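Local coordinates for protein possible galactose mutarotase (Streptomyces platensis subsp. rosaceus, PDB 4RNL) that probably interconverts the alpha and beta anomers of aldose sugars such as galactose, as aldose 1-epimerases do, although its own function is not established, at residues Y85-A90 with F312-N317; V82-A86 with F146-L150; I215-G219 with R318-P322; E276-Y282 with A306-F312; T171-V177 with T324-P328. All blocks are in the same frame, centred on the assembly; numbering follows the deposited sequence.

Contact 1 of 5, residues Y85-A90 with F312-N317; sequences YANRIA and FPDSPN
Ala90 N donates to Asp314 OD1 at 2.9 Å along an almost straight bond (172°), reaching the oxygen from above the carboxylate plane. The same oxygen accepts Asn317 ND2, which arrives on the syn side and much nearer the plane; two donors at such different inclinations probably help to fix the rotation of the carboxylate. Asp314 can serve both because CG stands anti to its backbone N (chi1 -159°), which brings OD1 back to segment 85-90 although the CB bond points away. Its own N gives a weak, bent bond of 2.8 Å to Arg88 O. Asp314 is the third residue of a type II turn from Phe312 to Ser315, with the positive phi of that position, and Pro313 suits the second.

At the last residue of the turn, Ser315 N donates to Tyr85 OH at 3.1 Å. Packing follows on the tyrosine ring: Pro316 CG lies 4.2 Å from the Tyr85 centroid, an off-centre CH-pi contact, while Pro316 CD rests 3.5 Å from Tyr85 CZ. Ile89 CD1 adds a looser touch, 4.1 Å from Pro316 CG. On the other flank Asn87 OD1 meets Pro313 CB at 3.5 Å; Arg88, bonded to Asn107, also holds a glycerol, which may mark the sugar pocket.

With uncharged N-H groups supplying both of these bonds to OD1, the buried carboxylate of Asp314 is probably stabilised by local dipoles.

Contact 2 of 5, residues V82-A86 with F146-L150; sequences VGRYA and FPGAL
Arg84 grips a single backbone oxygen with both terminal nitrogens: NH1 bonds Gly148 O at 3.0 Å and NH2 bonds the same Gly148 O at 3.1 Å. The oxygen lies in the guanidinium plane, and NH2 meets it nearly along the C=O axis, whereas NH1 comes in tilted from the carbonyl plane. A long, flat, multiply donating side chain suits the place, since other partners complete its bonding: Ser139 OG takes NH2 and Thr175 OG1 takes NH1.

Aliphatic carbons cover both faces of the guanidinium and help hold it in place. Phe146 CB sits 3.4 Å above one face of the Arg84 guanidinium, offset to its rim, and Leu150 CB lies 3.8 Å above the opposite face, over the centre. The guanidinium and the Phe146 ring are only 16° apart, sliding past one another. Arg84 follows a straight course through chi1 and chi2 and then bends at chi3 (-60°), which lets the aliphatic part graze Leu150, with CG 3.7 Å from Leu150 CD2, before the polar end meets Gly148.

Between the two aromatic residues, Tyr85 CB packs 3.9 Å from Phe146 CZ. The peptide bond before Arg84 is cis, and Gly148 has a positive phi at which a side chain would collide with the preceding carbonyl, so glycine suits the place.

The contact is buried where the loop between strands 81-82 and 88-89 meets the loop leading into strand 150-159. Leu150 begins that strand and packs against Ala169 and Thr171 of strand 162-171, while Pro147 leans on strand 99-102.

Contact 3 of 5, residues I215-G219 with R318-P322; sequences IPVPG and RPDFP
Arg318 opens the second segment and carries the contact, sending its guanidinium edge-on into a curl of backbone carbonyls. NH2 bonds Val217 O at 3.0 Å and 161°, and NH1 bonds Gly219 O at 2.9 Å. Both oxygens lie in the guanidinium plane, but the nitrogens stand well above the two carbonyl planes, off the lone pairs. Water 1 extends the grip, accepting from Arg318 NH2 and donating to Pro216 O. Bends at chi2 and chi3 (-68° and -63°) fold the arginine back over its own turn.

Pro319 fits the second place of the type I turn from Arg318 to Phe321, which Phe321 N closes onto Arg318 O. Asp320 then holds the arginine side-on in a two-pronged salt bridge, Arg318 NE to Asp320 OD1 and Arg318 NH1 to Asp320 OD2, both at 3.0 Å and on syn lone pairs. Phe321 completes the seat, with CZ 3.5 Å above the centre of the guanidinium. The edge of the same ring receives Pro216 CB, 4.2 Å from Phe321 CZ.

A leucine in place of Arg318 would probably leave Val217 O and Gly219 O without these donors and the Asp320 carboxylate without its cationic mate.

The chemistry implies a division of labour in this partly exposed joint between two loops: Asp320 and Phe321 probably hold the cation in place, leaving its other N-H groups to bind carbonyls of the proline-rich loop 215-219.

Contact 4 of 5, residues E276-Y282 with A306-F312; sequences EPGLQLY and ALETQHF
Leu281 CD1 presses against Leu307 CD2 at 3.5 Å, tighter than a usual carbon contact, and the same methyl of Leu307 meets Leu279 CD2 at 3.9 Å. One knob thus fits between two leucines of the facing strand. Leu279 and Leu281 both hold CG anti to the backbone N, Leu281 lying alongside Leu307 and Leu279 crossing it at a slant. Thr309 shares this face, and Leu272 of strand 268-274 covers Leu279, Leu307 and Thr309, a setting that suits branched side chains.

The strands are antiparallel neighbours, 278-282 with 306-310, running at 156° in the central part of the seven-stranded sheet, one layer of the beta-sandwich fold of galactose mutarotases. Pairs of backbone bonds join Gly278 to Gln310, Gln280 to Glu308 and Tyr282 to Ala306, the one from Gly278 N to Gln310 O being weak.

The face with Gln280, Glu308 and Gln310 is polar. Gln310 NE2 donates to Gln280 OE1 at 2.8 Å, on a lone pair in the carbonyl plane, with the amides turned 59° apart; Asn244 and Asp242 take further amide protons of Gln310 and Gln280. Glu308 CB lies beside Gln280 CB, and its OE2 binds a glycerol that may mark the sugar pocket.

At the strand end the hollow is Gly278. The Phe312 ring slides its edge in, CE1 3.8 Å from Gly278 CA and 3.5 Å from Pro277 O, where any CB on Gly278 would strike Phe312 CD1 and Gln310 O. Next to it Pro277 CG makes a CH-pi contact over the face of the His311 ring, 3.8 Å from its centroid.

Contact 5 of 5, residues T171-V177 with T324-P328; sequences TDAPTVV and TVLRP
Thr175 and Leu326 form the hydrogen-bonded pair of a short antiparallel beta ribbon, strand 175-176 with strand 325-326. Thr175 N bonds Leu326 O at 3.0 Å, Leu326 N returns to Thr175 O, and Val177 N continues the pattern to Thr324 O.

Side-chain rotation decides what fills the flanks. In Thr171, OG1 stands anti to the backbone N (chi1 -173°) and donates to Ala173 O at 2.6 Å, in the carbonyl plane on a lone pair. The same torsion lodges CG2 between the backbone N and the carbonyl carbon, and this methyl touches Leu326 CG at 3.8 Å and Arg327 C at 3.7 Å. A threonine therefore does two jobs, bracing the loop that follows strand 162-171 with its hydroxyl and packing with its methyl. With an alanine in its place, Ala173 O is likely to lose its hydroxyl donor and a gap to open beside Leu326.

Leu326, with CG anti to its backbone N (chi1 -179°), extends from the ribbon on the same face as Thr175, where Leu150 and Tyr332 cover it. Val177 CG2 crosses it at a slant, 4.1 Å from Leu326 CB. On the opposite face Val176 and Val325 meet more loosely, and Thr324 OG1 nestles against Val176 CB.

Rigid rings suit the outer end: the Pro174 and Pro328 side chains cross at about a right angle, their CD atoms 3.9 Å apart. Arg327, extended from CG to NE and paired with Asp97, lays its NH1 3.5 Å from Pro174 CG.

In the fold
One run of chain, from strand 305-310 through the following loop to strand 325-326, supplies the second segments of contacts 4, 1, 3 and 5 in that order. Contact 4 lies nearest the chain's centre, about 8 Å away, within the seven-stranded sheet; contacts 3 and 5 lie about 21 Å out and 19 Å from each other, centre to centre. Contact 1 joins the others, touching all four and sharing Tyr85 with contact 2 and Phe312 with contact 4. Contacts 2 and 5, with centres 9 Å apart, are sewn together by Thr175 OG1. Contacts 1 and 4 each reach a bound glycerol, which may mark the sugar pocket.

Contact 1 of 5, residues Y85-A90 with F312-N317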
# COMPACT_ATOMS: atom_id res chain seq x y z
N TYR A 85 -4.39 -0.50 11.07
CA TYR A 85 -3.66 0.78 11.09
C TYR A 85 -2.32 0.63 10.37
O TYR A 85 -1.44 -0.09 10.84
CB TYR A 85 -3.48 1.34 12.52
CG TYR A 85 -2.95 2.76 12.45
CD1 TYR A 85 -1.59 3.01 12.34
CD2 TYR A 85 -3.82 3.86 12.43
CE1 TYR A 85 -1.10 4.28 12.23
CE2 TYR A 85 -3.34 5.15 12.32
CZ TYR A 85 -1.97 5.35 12.22
OH TYR A 85 -1.46 6.62 12.10
N ALA A 86 -2.18 1.31 9.24
CA ALA A 86 -0.96 1.19 8.45
C ALA A 86 0.14 2.03 9.07
O ALA A 86 -0.10 3.14 9.56
CB ALA A 86 -1.20 1.63 7.02
N ASN A 87 1.36 1.51 9.00
CA ASN A 87 2.53 2.10 9.65
C ASN A 87 2.51 1.98 11.18
O ASN A 87 1.89 1.06 11.73
CB ASN A 87 2.79 3.53 9.18
CG ASN A 87 4.27 3.84 9.08
OD1 ASN A 87 4.87 4.30 10.05
ND2 ASN A 87 4.88 3.54 7.93
N ARG A 88 3.18 2.90 11.87
CA ARG A 88 3.54 2.66 13.26
C ARG A 88 2.70 3.43 14.27
O ARG A 88 2.32 4.58 14.04
CB ARG A 88 5.02 2.99 13.49
CG ARG A 88 5.96 2.10 12.70
CD ARG A 88 7.42 2.44 12.90
NE ARG A 88 8.25 1.39 12.31
CZ ARG A 88 8.56 1.33 11.02
NH1 ARG A 88 8.15 2.28 10.19
NH2 ARG A 88 9.29 0.32 10.55
N ILE A 89 2.42 2.77 15.39
CA ILE A 89 1.85 3.43 16.56
C ILE A 89 2.87 3.28 17.68
O ILE A 89 3.23 2.16 18.07
CB ILE A 89 0.51 2.78 16.97
CG1 ILE A 89 -0.53 3.00 15.87
CG2 ILE A 89 0.02 3.36 18.32
CD1 ILE A 89 -1.86 2.24 16.10
N ALA A 90 3.36 4.41 18.17
CA ALA A 90 4.45 4.41 19.14
C ALA A 90 4.08 3.66 20.42
O ALA A 90 2.99 3.85 20.98
CB ALA A 90 4.86 5.84 19.46
N PHE A 312 -0.79 9.98 8.50
CA PHE A 312 0.59 10.05 9.00
C PHE A 312 0.89 8.99 10.06
O PHE A 312 0.01 8.61 10.84
CB PHE A 312 0.87 11.43 9.61
CG PHE A 312 0.69 12.60 8.67
CD1 PHE A 312 0.47 12.41 7.30
CD2 PHE A 312 0.75 13.89 9.16
CE1 PHE A 312 0.31 13.51 6.46
CE2 PHE A 312 0.60 14.99 8.33
CZ PHE A 312 0.37 14.80 6.97
N PRO A 313 2.16 8.52 10.12
CA PRO A 313 2.59 7.60 11.19
C PRO A 313 2.27 8.15 12.57
O PRO A 313 2.40 9.36 12.79
CB PRO A 313 4.11 7.54 11.00
CG PRO A 313 4.31 7.80 9.53
CD PRO A 313 3.24 8.80 9.16
N ASP A 314 1.85 7.27 13.47
CA ASP A 314 1.62 7.59 14.88
C ASP A 314 0.48 8.58 15.11
O ASP A 314 0.42 9.24 16.14
CB ASP A 314 2.90 8.10 15.56
CG ASP A 314 2.85 7.96 17.07
OD1 ASP A 314 2.21 6.99 17.54
OD2 ASP A 314 3.43 8.80 17.79
N SER A 315 -0.44 8.69 14.15
CA SER A 315 -1.57 9.62 14.31
C SER A 315 -2.43 9.40 15.56
O SER A 315 -2.90 10.38 16.16
CB SER A 315 -2.45 9.65 13.05
OG SER A 315 -1.71 10.14 11.93
N PRO A 316 -2.63 8.14 15.99
CA PRO A 316 -3.42 7.98 17.22
C PRO A 316 -2.77 8.58 18.46
O PRO A 316 -3.44 8.74 19.49
CB PRO A 316 -3.53 6.45 17.36
CG PRO A 316 -3.49 5.96 15.94
CD PRO A 316 -2.43 6.84 15.31
N ASN A 317 -1.49 8.92 18.38
CA ASN A 317 -0.81 9.60 19.48
C ASN A 317 -0.46 11.04 19.16
O ASN A 317 0.23 11.71 19.93
CB ASN A 317 0.48 8.84 19.84
CG ASN A 317 0.20 7.55 20.56
OD1 ASN A 317 -0.57 7.53 21.53
ND2 ASN A 317 0.81 6.46 20.09

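Contact 2 of 5, residues V82-A86 with F146-L150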
# COMPACT_ATOMS: atom_id res chain seq x y z
N VAL A 82 -3.11 -3.32 3.89
CA VAL A 82 -2.59 -3.18 5.24
C VAL A 82 -3.63 -2.53 6.15
O VAL A 82 -4.25 -1.53 5.78
CB VAL A 82 -1.30 -2.35 5.26
CG1 VAL A 82 -0.86 -2.07 6.69
CG2 VAL A 82 -0.21 -3.08 4.50
N GLY A 83 -3.81 -3.09 7.34
CA GLY A 83 -4.76 -2.55 8.32
C GLY A 83 -4.65 -3.39 9.59
O GLY A 83 -3.96 -4.41 9.56
N ARG A 84 -5.35 -3.02 10.67
CA ARG A 84 -6.32 -1.93 10.70
C ARG A 84 -5.66 -0.55 10.67
O ARG A 84 -6.29 0.45 10.32
CB ARG A 84 -7.18 -2.05 11.98
CG ARG A 84 -8.37 -1.10 12.04
CD ARG A 84 -9.14 -1.22 13.36
NE ARG A 84 -9.68 -2.56 13.59
CZ ARG A 84 -10.76 -2.79 14.35
NH1 ARG A 84 -11.40 -1.78 14.92
NH2 ARG A 84 -11.20 -4.03 14.53
N TYR A 85 -4.39 -0.50 11.07
CA TYR A 85 -3.66 0.78 11.09
C TYR A 85 -2.32 0.63 10.37
O TYR A 85 -1.44 -0.09 10.84
CB TYR A 85 -3.48 1.34 12.52
CG TYR A 85 -2.95 2.76 12.45
CD1 TYR A 85 -1.59 3.01 12.34
CD2 TYR A 85 -3.82 3.86 12.43
CE1 TYR A 85 -1.10 4.28 12.23
CE2 TYR A 85 -3.34 5.15 12.32
CZ TYR A 85 -1.97 5.35 12.22
OH TYR A 85 -1.46 6.62 12.10
N ALA A 86 -2.18 1.31 9.24
CA ALA A 86 -0.96 1.19 8.45
C ALA A 86 0.14 2.03 9.07
O ALA A 86 -0.10 3.14 9.56
CB ALA A 86 -1.20 1.63 7.02
N PHE A 146 -7.43 -3.45 18.74
CA PHE A 146 -8.20 -2.29 18.29
C PHE A 146 -9.66 -2.46 18.70
O PHE A 146 -10.23 -3.53 18.51
CB PHE A 146 -8.09 -2.13 16.76
CG PHE A 146 -6.70 -1.79 16.29
CD1 PHE A 146 -6.27 -0.47 16.25
CD2 PHE A 146 -5.82 -2.78 15.88
CE1 PHE A 146 -4.98 -0.14 15.82
CE2 PHE A 146 -4.53 -2.47 15.45
CZ PHE A 146 -4.11 -1.15 15.41
N PRO A 147 -10.27 -1.41 19.26
CA PRO A 147 -11.66 -1.51 19.72
C PRO A 147 -12.66 -1.37 18.56
O PRO A 147 -12.37 -0.74 17.55
CB PRO A 147 -11.79 -0.34 20.69
CG PRO A 147 -10.86 0.70 20.13
CD PRO A 147 -9.71 -0.06 19.48
N GLY A 148 -13.83 -1.99 18.71
CA GLY A 148 -14.87 -1.85 17.71
C GLY A 148 -14.79 -2.88 16.60
O GLY A 148 -13.70 -3.20 16.12
N ALA A 149 -15.95 -3.40 16.20
CA ALA A 149 -16.01 -4.26 15.02
C ALA A 149 -15.99 -3.37 13.79
O ALA A 149 -16.86 -2.51 13.62
CB ALA A 149 -17.27 -5.10 15.04
N LEU A 150 -15.00 -3.57 12.92
CA LEU A 150 -14.84 -2.74 11.73
C LEU A 150 -15.25 -3.52 10.49
O LEU A 150 -14.61 -4.51 10.13
CB LEU A 150 -13.39 -2.26 11.61
CG LEU A 150 -13.12 -1.21 10.52
CD1 LEU A 150 -13.72 0.15 10.91
CD2 LEU A 150 -11.63 -1.07 10.24

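Contact 3 of 5, residues I215-G219 with R318-P322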
# COMPACT_ATOMS: atom_id res chain seq x y z
N ILE A 215 9.36 6.71 14.54
CA ILE A 215 8.31 7.50 15.17
C ILE A 215 8.57 8.97 14.90
O ILE A 215 9.67 9.47 15.16
CB ILE A 215 8.26 7.27 16.70
CG1 ILE A 215 8.07 5.78 17.02
CG2 ILE A 215 7.17 8.13 17.32
CD1 ILE A 215 6.89 5.11 16.32
N PRO A 216 7.56 9.68 14.37
CA PRO A 216 7.74 11.12 14.11
C PRO A 216 8.17 11.88 15.35
O PRO A 216 7.63 11.68 16.45
CB PRO A 216 6.33 11.56 13.68
CG PRO A 216 5.72 10.29 13.07
CD PRO A 216 6.23 9.20 13.97
N VAL A 217 9.17 12.75 15.18
CA VAL A 217 9.61 13.59 16.27
C VAL A 217 8.56 14.66 16.52
O VAL A 217 7.74 14.94 15.63
CB VAL A 217 10.99 14.24 15.95
CG1 VAL A 217 12.02 13.14 15.70
CG2 VAL A 217 10.88 15.15 14.75
N PRO A 218 8.55 15.25 17.72
CA PRO A 218 7.61 16.34 18.01
C PRO A 218 7.78 17.46 16.99
O PRO A 218 8.89 17.72 16.52
CB PRO A 218 8.06 16.83 19.39
CG PRO A 218 8.65 15.62 20.03
CD PRO A 218 9.36 14.89 18.91
N GLY A 219 6.67 18.10 16.64
CA GLY A 219 6.72 19.21 15.71
C GLY A 219 5.88 19.02 14.47
O GLY A 219 5.55 17.89 14.07
N ARG A 318 -0.94 11.53 18.02
CA ARG A 318 -0.61 12.86 17.53
C ARG A 318 -1.87 13.61 17.10
O ARG A 318 -2.27 13.54 15.93
CB ARG A 318 0.35 12.75 16.34
CG ARG A 318 1.75 12.25 16.70
CD ARG A 318 2.51 13.28 17.55
NE ARG A 318 2.75 14.54 16.84
CZ ARG A 318 3.91 14.86 16.26
NH1 ARG A 318 4.05 16.02 15.64
NH2 ARG A 318 4.93 14.02 16.30
N PRO A 319 -2.51 14.33 18.03
CA PRO A 319 -3.76 15.00 17.68
C PRO A 319 -3.56 16.16 16.71
O PRO A 319 -4.53 16.66 16.15
CB PRO A 319 -4.28 15.53 19.04
CG PRO A 319 -3.53 14.77 20.07
CD PRO A 319 -2.19 14.46 19.46
N ASP A 320 -2.31 16.57 16.49
CA ASP A 320 -2.03 17.61 15.51
C ASP A 320 -2.06 17.10 14.06
O ASP A 320 -2.11 17.90 13.12
CB ASP A 320 -0.69 18.30 15.80
CG ASP A 320 0.47 17.32 15.90
OD1 ASP A 320 0.30 16.25 16.52
OD2 ASP A 320 1.57 17.64 15.38
N PHE A 321 -2.04 15.78 13.89
CA PHE A 321 -2.09 15.17 12.56
C PHE A 321 -3.56 14.94 12.16
O PHE A 321 -4.42 14.77 13.02
CB PHE A 321 -1.37 13.81 12.59
CG PHE A 321 0.14 13.90 12.74
CD1 PHE A 321 0.81 15.12 12.74
CD2 PHE A 321 0.89 12.72 12.86
CE1 PHE A 321 2.21 15.17 12.88
CE2 PHE A 321 2.27 12.75 12.99
CZ PHE A 321 2.93 13.98 13.00
N PRO A 322 -3.86 14.92 10.84
CA PRO A 322 -5.22 14.61 10.37
C PRO A 322 -5.78 13.35 11.06
O PRO A 322 -5.08 12.34 11.14
CB PRO A 322 -5.02 14.38 8.87
CG PRO A 322 -3.86 15.26 8.53
CD PRO A 322 -2.93 15.15 9.72
O HOH W 1 4.93 11.09 17.09

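Contact 4 of 5, residues E276-Y282 with A306-F312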
# COMPACT_ATOMS: atom_id res chain seq x y z
N GLU A 276 -5.80 10.64 0.13
CA GLU A 276 -5.03 10.66 1.39
C GLU A 276 -4.15 11.90 1.55
O GLU A 276 -3.72 12.50 0.56
CB GLU A 276 -4.15 9.41 1.46
CG GLU A 276 -4.94 8.11 1.63
CD GLU A 276 -5.53 7.97 3.03
OE1 GLU A 276 -4.92 8.47 3.99
OE2 GLU A 276 -6.60 7.34 3.16
N PRO A 277 -3.84 12.26 2.81
CA PRO A 277 -2.98 13.41 3.08
C PRO A 277 -1.49 13.07 3.12
O PRO A 277 -0.63 13.96 3.16
CB PRO A 277 -3.42 13.82 4.49
CG PRO A 277 -3.77 12.49 5.15
CD PRO A 277 -4.42 11.70 4.05
N GLY A 278 -1.18 11.78 3.15
CA GLY A 278 0.21 11.38 3.31
C GLY A 278 0.63 10.29 2.34
O GLY A 278 -0.19 9.59 1.74
N LEU A 279 1.94 10.16 2.18
CA LEU A 279 2.49 9.11 1.34
C LEU A 279 3.77 8.61 1.99
O LEU A 279 4.68 9.39 2.24
CB LEU A 279 2.75 9.65 -0.07
CG LEU A 279 3.34 8.71 -1.13
CD1 LEU A 279 2.89 9.15 -2.52
CD2 LEU A 279 4.86 8.75 -1.10
N GLN A 280 3.84 7.31 2.24
CA GLN A 280 5.07 6.71 2.73
C GLN A 280 5.89 6.28 1.52
O GLN A 280 5.41 5.53 0.67
CB GLN A 280 4.77 5.48 3.59
CG GLN A 280 5.97 4.96 4.38
CD GLN A 280 6.24 5.77 5.62
OE1 GLN A 280 5.42 6.60 6.03
NE2 GLN A 280 7.41 5.55 6.23
N LEU A 281 7.13 6.75 1.43
CA LEU A 281 8.04 6.31 0.38
C LEU A 281 8.98 5.32 1.04
O LEU A 281 9.66 5.67 1.99
CB LEU A 281 8.82 7.50 -0.17
CG LEU A 281 9.97 7.18 -1.13
CD1 LEU A 281 9.45 6.39 -2.32
CD2 LEU A 281 10.64 8.47 -1.60
N TYR A 282 9.01 4.08 0.57
CA TYR A 282 9.90 3.09 1.16
C TYR A 282 10.68 2.39 0.06
O TYR A 282 10.10 1.85 -0.87
CB TYR A 282 9.12 2.07 2.01
CG TYR A 282 10.03 1.00 2.59
CD1 TYR A 282 11.17 1.35 3.30
CD2 TYR A 282 9.75 -0.35 2.41
CE1 TYR A 282 12.02 0.37 3.82
CE2 TYR A 282 10.58 -1.33 2.92
CZ TYR A 282 11.71 -0.97 3.63
OH TYR A 282 12.54 -1.94 4.13
N ALA A 306 7.91 1.28 -2.74
CA ALA A 306 6.53 1.32 -2.27
C ALA A 306 6.11 2.77 -2.06
O ALA A 306 6.81 3.54 -1.38
CB ALA A 306 6.37 0.53 -0.97
N LEU A 307 4.99 3.15 -2.66
CA LEU A 307 4.40 4.47 -2.45
C LEU A 307 3.04 4.23 -1.80
O LEU A 307 2.07 3.94 -2.49
CB LEU A 307 4.22 5.20 -3.78
CG LEU A 307 5.50 5.44 -4.58
CD1 LEU A 307 5.18 5.94 -5.99
CD2 LEU A 307 6.34 6.45 -3.87
N GLU A 308 2.99 4.31 -0.48
CA GLU A 308 1.79 3.95 0.26
C GLU A 308 1.03 5.19 0.69
O GLU A 308 1.51 5.96 1.54
CB GLU A 308 2.15 3.14 1.50
CG GLU A 308 3.19 2.06 1.24
CD GLU A 308 3.96 1.70 2.49
OE1 GLU A 308 3.32 1.57 3.55
OE2 GLU A 308 5.19 1.56 2.41
N THR A 309 -0.15 5.38 0.12
CA THR A 309 -0.97 6.54 0.48
C THR A 309 -1.63 6.24 1.81
O THR A 309 -2.15 5.14 2.03
CB THR A 309 -2.02 6.82 -0.60
OG1 THR A 309 -2.80 5.64 -0.79
CG2 THR A 309 -1.33 7.16 -1.93
N GLN A 310 -1.63 7.22 2.72
CA GLN A 310 -1.96 6.92 4.10
C GLN A 310 -2.19 8.19 4.91
O GLN A 310 -1.89 9.30 4.44
CB GLN A 310 -0.79 6.15 4.72
CG GLN A 310 0.49 6.99 4.72
CD GLN A 310 1.62 6.35 5.49
OE1 GLN A 310 1.57 5.16 5.80
NE2 GLN A 310 2.64 7.14 5.82
N HIS A 311 -2.73 8.04 6.11
CA HIS A 311 -2.60 9.09 7.12
C HIS A 311 -1.23 8.94 7.79
O HIS A 311 -0.57 7.91 7.64
CB HIS A 311 -3.75 9.02 8.13
CG HIS A 311 -5.00 9.70 7.67
ND1 HIS A 311 -5.57 9.47 6.44
CD2 HIS A 311 -5.80 10.61 8.28
CE1 HIS A 311 -6.66 10.20 6.30
NE2 HIS A 311 -6.82 10.91 7.41
N PHE A 312 -0.79 9.98 8.50
CA PHE A 312 0.59 10.05 9.00
C PHE A 312 0.89 8.99 10.06
O PHE A 312 0.01 8.61 10.84
CB PHE A 312 0.87 11.43 9.61
CG PHE A 312 0.69 12.60 8.67
CD1 PHE A 312 0.47 12.41 7.30
CD2 PHE A 312 0.75 13.89 9.16
CE1 PHE A 312 0.31 13.51 6.46
CE2 PHE A 312 0.60 14.99 8.33
CZ PHE A 312 0.37 14.80 6.97

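Contact 5 of 5, residues T171-V177 with T324-P328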
# COMPACT_ATOMS: atom_id res chain seq x y z
N THR A 171 -17.89 1.30 11.61
CA THR A 171 -17.53 0.68 12.89
C THR A 171 -18.70 0.72 13.85
O THR A 171 -19.55 1.60 13.75
CB THR A 171 -16.31 1.39 13.52
OG1 THR A 171 -15.88 0.67 14.68
CG2 THR A 171 -16.67 2.83 13.91
N ASP A 172 -18.76 -0.23 14.79
CA ASP A 172 -19.81 -0.18 15.81
C ASP A 172 -19.36 0.48 17.12
O ASP A 172 -20.13 0.59 18.07
CB ASP A 172 -20.46 -1.56 16.05
CG ASP A 172 -19.52 -2.56 16.72
OD1 ASP A 172 -18.37 -2.20 17.08
OD2 ASP A 172 -19.94 -3.72 16.90
N ALA A 173 -18.11 0.92 17.15
CA ALA A 173 -17.58 1.65 18.30
C ALA A 173 -16.39 2.49 17.86
O ALA A 173 -15.73 2.12 16.88
CB ALA A 173 -17.19 0.69 19.41
N PRO A 174 -16.10 3.60 18.56
CA PRO A 174 -14.96 4.44 18.15
C PRO A 174 -13.67 3.63 18.02
O PRO A 174 -13.38 2.77 18.85
CB PRO A 174 -14.84 5.46 19.29
CG PRO A 174 -16.25 5.58 19.81
CD PRO A 174 -16.84 4.19 19.69
N THR A 175 -12.93 3.90 16.95
CA THR A 175 -11.72 3.17 16.67
C THR A 175 -10.81 4.07 15.84
O THR A 175 -11.17 5.20 15.54
CB THR A 175 -12.03 1.86 15.92
OG1 THR A 175 -10.90 0.99 15.99
CG2 THR A 175 -12.41 2.12 14.45
N VAL A 176 -9.63 3.56 15.49
CA VAL A 176 -8.78 4.25 14.52
C VAL A 176 -8.63 3.34 13.31
O VAL A 176 -8.63 2.11 13.44
CB VAL A 176 -7.40 4.62 15.10
CG1 VAL A 176 -7.55 5.62 16.24
CG2 VAL A 176 -6.65 3.37 15.57
N VAL A 177 -8.55 3.95 12.13
CA VAL A 177 -8.47 3.23 10.86
C VAL A 177 -7.54 3.98 9.92
O VAL A 177 -7.62 5.20 9.79
CB VAL A 177 -9.84 3.13 10.16
CG1 VAL A 177 -9.73 2.21 8.93
CG2 VAL A 177 -10.89 2.60 11.09
N THR A 324 -7.38 10.00 12.39
CA THR A 324 -7.68 8.67 11.88
C THR A 324 -8.84 8.01 12.64
O THR A 324 -9.10 6.82 12.47
CB THR A 324 -6.45 7.76 11.94
OG1 THR A 324 -6.04 7.62 13.31
CG2 THR A 324 -5.31 8.37 11.14
N VAL A 325 -9.53 8.79 13.47
CA VAL A 325 -10.64 8.23 14.26
C VAL A 325 -11.87 7.98 13.39
O VAL A 325 -12.19 8.78 12.51
CB VAL A 325 -10.99 9.15 15.46
CG1 VAL A 325 -12.22 8.64 16.24
CG2 VAL A 325 -9.80 9.25 16.38
N LEU A 326 -12.54 6.85 13.61
CA LEU A 326 -13.83 6.58 12.97
C LEU A 326 -14.84 6.26 14.06
O LEU A 326 -14.54 5.51 14.99
CB LEU A 326 -13.72 5.40 11.99
CG LEU A 326 -15.02 5.04 11.26
CD1 LEU A 326 -15.40 6.16 10.29
CD2 LEU A 326 -14.92 3.71 10.54
N ARG A 327 -16.04 6.84 13.96
CA ARG A 327 -17.08 6.66 14.97
C ARG A 327 -18.33 6.05 14.36
O ARG A 327 -18.54 6.14 13.16
CB ARG A 327 -17.40 8.00 15.63
CG ARG A 327 -16.25 8.53 16.45
CD ARG A 327 -16.58 9.85 17.11
NE ARG A 327 -15.37 10.37 17.75
CZ ARG A 327 -14.92 9.96 18.93
NH1 ARG A 327 -15.60 9.04 19.61
NH2 ARG A 327 -13.81 10.47 19.43
N PRO A 328 -19.18 5.42 15.20
CA PRO A 328 -20.41 4.84 14.66
C PRO A 328 -21.26 5.88 13.93
O PRO A 328 -21.33 7.03 14.38
CB PRO A 328 -21.14 4.34 15.91
CG PRO A 328 -20.04 4.01 16.86
CD PRO A 328 -18.99 5.09 16.62
O HOH W 2 -18.92 3.92 11.28